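Local atomic coordinates of putative Lipoprotein (Shewanella oneidensis, PDB entry 3U24), a protein that is of unknown function but binds zinc and may be a zinc-dependent peptidase of the Peptidase_MA clan. Residues H414-Q417 with L418-N422; M437-G440 with W441-Y444. All blocks are in the same frame, centred on the assembly; numbering follows the deposited sequence.

Contact 1: H414-Q417 with L418-N422; sequences HYTQ and LVYSN. With ZN (zinc ion), chain F.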
# COMPACT_ATOMS: atom_id res chain seq x y z
N HIS A 414 -1.51 -13.29 -1.87
CA HIS A 414 -2.63 -12.33 -1.93
C HIS A 414 -3.91 -12.88 -2.43
O HIS A 414 -4.95 -12.59 -1.84
CB HIS A 414 -2.29 -11.10 -2.73
CG HIS A 414 -1.34 -10.19 -2.05
ND1 HIS A 414 -1.43 -9.91 -0.74
CD2 HIS A 414 -0.26 -9.50 -2.53
CE1 HIS A 414 -0.43 -9.08 -0.41
NE2 HIS A 414 0.24 -8.80 -1.53
N TYR A 415 -3.91 -13.64 -3.51
CA TYR A 415 -5.20 -14.06 -4.09
C TYR A 415 -5.92 -15.02 -3.14
O TYR A 415 -7.13 -14.86 -2.89
CB TYR A 415 -5.05 -14.69 -5.49
CG TYR A 415 -6.33 -15.29 -6.05
CD1 TYR A 415 -7.36 -14.49 -6.45
CD2 TYR A 415 -6.50 -16.68 -6.16
CE1 TYR A 415 -8.53 -15.02 -6.94
CE2 TYR A 415 -7.66 -17.22 -6.67
CZ TYR A 415 -8.69 -16.37 -7.06
OH TYR A 415 -9.90 -16.85 -7.60
N THR A 416 -5.17 -15.96 -2.57
CA THR A 416 -5.73 -16.88 -1.63
C THR A 416 -6.31 -16.20 -0.42
O THR A 416 -7.43 -16.52 0.00
CB THR A 416 -4.69 -17.90 -1.20
OG1 THR A 416 -4.19 -18.52 -2.39
CG2 THR A 416 -5.30 -18.98 -0.31
N GLN A 417 -5.56 -15.26 0.14
CA GLN A 417 -6.04 -14.52 1.29
C GLN A 417 -7.30 -13.71 0.95
O GLN A 417 -8.19 -13.57 1.80
CB GLN A 417 -4.94 -13.60 1.82
CG GLN A 417 -5.27 -12.89 3.14
CD GLN A 417 -5.85 -11.47 3.00
OE1 GLN A 417 -6.82 -11.10 3.70
NE2 GLN A 417 -5.25 -10.67 2.15
N LEU A 418 -7.38 -13.16 -0.27
CA LEU A 418 -8.58 -12.43 -0.68
C LEU A 418 -9.80 -13.36 -0.77
O LEU A 418 -10.86 -13.00 -0.33
CB LEU A 418 -8.38 -11.75 -2.05
CG LEU A 418 -9.59 -11.15 -2.81
CD1 LEU A 418 -10.14 -9.91 -2.09
CD2 LEU A 418 -9.17 -10.78 -4.23
N VAL A 419 -9.64 -14.52 -1.37
CA VAL A 419 -10.73 -15.50 -1.40
C VAL A 419 -11.19 -15.84 0.02
O VAL A 419 -12.39 -15.82 0.31
CB VAL A 419 -10.35 -16.78 -2.16
CG1 VAL A 419 -11.46 -17.84 -2.01
CG2 VAL A 419 -10.09 -16.46 -3.62
N TYR A 420 -10.26 -16.12 0.92
CA TYR A 420 -10.65 -16.43 2.28
C TYR A 420 -11.39 -15.26 2.91
O TYR A 420 -12.43 -15.48 3.52
CB TYR A 420 -9.49 -16.93 3.14
CG TYR A 420 -9.27 -18.45 3.02
CD1 TYR A 420 -8.61 -18.98 1.96
CD2 TYR A 420 -9.77 -19.32 3.96
CE1 TYR A 420 -8.42 -20.34 1.84
CE2 TYR A 420 -9.63 -20.70 3.85
CZ TYR A 420 -8.94 -21.21 2.79
OH TYR A 420 -8.71 -22.55 2.65
N SER A 421 -10.93 -14.03 2.68
CA SER A 421 -11.62 -12.85 3.23
C SER A 421 -13.00 -12.61 2.62
O SER A 421 -13.79 -11.90 3.19
CB SER A 421 -10.82 -11.57 3.03
OG SER A 421 -10.82 -11.26 1.66
N ASN A 422 -13.26 -13.15 1.43
CA ASN A 422 -14.60 -13.09 0.90
C ASN A 422 -15.57 -14.10 1.61
O ASN A 422 -16.75 -13.95 1.43
CB ASN A 422 -14.61 -13.23 -0.64
CG ASN A 422 -14.05 -12.00 -1.36
OD1 ASN A 422 -13.53 -12.11 -2.48
ND2 ASN A 422 -14.19 -10.83 -0.76
ZN ZN F . 2.15 -7.82 -1.56
O HOH W 1 2.29 -6.92 -3.49
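With CG anti to its backbone N (chi1 173°), Tyr415 swings the far end of its ring back alongside Val419, although its CB leads away; Val419 sets CG2 anti to its own carbonyl carbon, which offers that methyl to the ring one turn back. Both belong to the opening turns of helix 414-423, which starts at the last histidine of an HExxPGH sequence, a zinc-binding motif akin to the HExxH of metallopeptidases. Val419 CG2 stands over one face of the phenol ring, displaced toward the rim and 3.7 Å from Tyr415 CZ, in a CH-pi contact. At the tip of the side chain, Tyr415 OH hydrogen-bonds Lys346 O, so an aromatic ring with a polar end suits this place. A serine here would keep a hydroxyl but is likely to leave the Val419 methyl without its aromatic partner and Lys346 O without the phenol. On another side of the helix, Thr416 and Tyr420 lie side by side and point the same way, Thr416 CG2 passing 4.0 Å from Tyr420 CD1; their hydroxyls bond Ala410 O and Thr341 O respectively. His414 extends instead from the helix start to the metal, its NE2 2.1 Å from the zinc ion, with the bound water near the plane of its imidazole. Farther along, Ser421 OG reaches back to Leu418 O at 2.6 Å; Asn422 N also bonds Leu418 O, at 3.0 Å and from the same face of that carbonyl's plane.

Contact 2: M437-G440 with W441-Y444; sequences MVEG and WAVY. With ZN (zinc ion), chain F.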
# COMPACT_ATOMS: atom_id res chain seq x y z
N MSE A 437 -1.42 -6.68 7.74
CA MSE A 437 -1.84 -8.10 7.77
C MSE A 437 -1.81 -8.65 6.36
O MSE A 437 -1.28 -9.71 6.15
CB MSE A 437 -3.24 -8.26 8.40
CG MSE A 437 -3.80 -9.70 8.41
SE MSE A 437 -4.65 -10.14 6.69
CE MSE A 437 -5.02 -12.06 7.05
N VAL A 438 -2.32 -7.89 5.39
CA VAL A 438 -2.47 -8.34 4.00
C VAL A 438 -1.10 -8.57 3.40
O VAL A 438 -0.79 -9.65 2.85
CB VAL A 438 -3.31 -7.31 3.19
CG1 VAL A 438 -3.18 -7.51 1.66
CG2 VAL A 438 -4.77 -7.30 3.69
N GLU A 439 -0.22 -7.61 3.58
CA GLU A 439 1.14 -7.78 3.10
C GLU A 439 1.94 -8.80 3.91
O GLU A 439 2.68 -9.60 3.33
CB GLU A 439 1.89 -6.44 3.05
CG GLU A 439 1.47 -5.61 1.87
CD GLU A 439 1.74 -6.31 0.53
OE1 GLU A 439 2.66 -7.18 0.43
OE2 GLU A 439 1.02 -5.96 -0.44
N GLY A 440 1.83 -8.73 5.25
CA GLY A 440 2.53 -9.69 6.11
C GLY A 440 2.21 -11.14 5.77
O GLY A 440 3.10 -11.97 5.74
N TRP A 441 0.94 -11.41 5.48
CA TRP A 441 0.54 -12.73 5.03
C TRP A 441 1.29 -13.12 3.77
O TRP A 441 1.82 -14.25 3.67
CB TRP A 441 -0.97 -12.81 4.81
CG TRP A 441 -1.34 -14.08 4.13
CD1 TRP A 441 -1.57 -14.28 2.78
CD2 TRP A 441 -1.41 -15.42 4.74
NE1 TRP A 441 -1.81 -15.61 2.52
CE2 TRP A 441 -1.71 -16.34 3.65
CE3 TRP A 441 -1.27 -15.92 6.02
CZ2 TRP A 441 -1.88 -17.70 3.86
CZ3 TRP A 441 -1.38 -17.29 6.21
CH2 TRP A 441 -1.70 -18.16 5.16
N ALA A 442 1.33 -12.24 2.77
CA ALA A 442 1.95 -12.58 1.51
C ALA A 442 3.43 -12.86 1.72
O ALA A 442 3.92 -13.83 1.18
CB ALA A 442 1.75 -11.50 0.47
N VAL A 443 4.12 -12.04 2.52
CA VAL A 443 5.56 -12.27 2.85
C VAL A 443 5.79 -13.58 3.62
O VAL A 443 6.68 -14.37 3.32
CB VAL A 443 6.15 -11.06 3.60
CG1 VAL A 443 7.64 -11.24 3.98
CG2 VAL A 443 5.93 -9.79 2.75
N TYR A 444 4.91 -13.83 4.58
CA TYR A 444 4.93 -15.08 5.37
C TYR A 444 4.83 -16.28 4.44
O TYR A 444 5.61 -17.25 4.57
CB TYR A 444 3.83 -15.08 6.42
CG TYR A 444 3.51 -16.45 6.94
CD1 TYR A 444 4.31 -17.04 7.92
CD2 TYR A 444 2.47 -17.19 6.42
CE1 TYR A 444 4.01 -18.31 8.38
CE2 TYR A 444 2.20 -18.45 6.86
CZ TYR A 444 2.97 -19.02 7.84
OH TYR A 444 2.68 -20.30 8.28
ZN ZN F . 2.15 -7.82 -1.56
O HOH W 1 2.29 -6.92 -3.49
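Tyr444 N donates to Gly440 O at 2.8 Å, the shortest of the four backbone bonds that tie 437-440 to the following turn of helix 435-451. Val443 N makes a nearly straight bond to Glu439 O (170° at the hydrogen), and Trp441 N reaches Met437 O, whereas the bond from Ala442 N to Val438 O is weak, at 3.3 Å. Side chains add little between the two turns: Val443 CG2 rests 3.3 Å from Glu439 O, and Ala442 CB lies 3.6 Å from the same carbonyl oxygen. Glu439 leaves this regular helix on the side facing the metal. Its CG sits beside its own N, anti to the carbonyl carbon (chi1 -77°), and a bend at chi2 (-60°) turns the carboxylate to the zinc ion. Both oxygens bind, unequally: Glu439 OE1 is 2.1 Å from the metal and Glu439 OE2 2.5 Å, so the bidentate grip fixes the carboxylate's rotation. A water 2.1 Å from the zinc ion shares the metal's coordination. One residue type after another fits its surroundings: Ala442 is small enough to pack against both His408 and His414; Trp441, buried, bonds Pro412 O through NE1 and meets the ring of His552 edge-to-face; Tyr444 OH is hydrogen-bonded to His552 NE2 and Arg535 NH1, on helices 548-555 and 523-542; and Met437, present as selenomethionine, packs its flexible chain on Phe555. A glutamate from a later helix that completes a zinc site begun by two histidines resembles the gluzincin pattern, with HExxPGH in place of HExxH, consistent with this protein's place in the Peptidase_MA clan.

Overall arrangement
Contacts 1 and 2 lie on helices 414-423 and 435-451, which meet at one zinc ion; the contact centres are about 12 Å apart. Contact 2 is the more deeply buried, packed against helices 523-542 and 548-555, whereas contact 1 is only partly buried and runs outward to exposed Asn422. Contact 1 adds a CH-pi contact and a serine-to-backbone bond to its helical bonds and gives the metal one imidazole nitrogen; contact 2 relies on backbone bonds, sends its large side chains to other helices and gives a two-oxygen carboxylate. The helices touch directly: His414 CE1 lies 3.4 Å from Ala442 CB, and Gln417 CB 3.6 Å from Trp441 CD1. His408, from helix 401-409, supplies the remaining protein ligand.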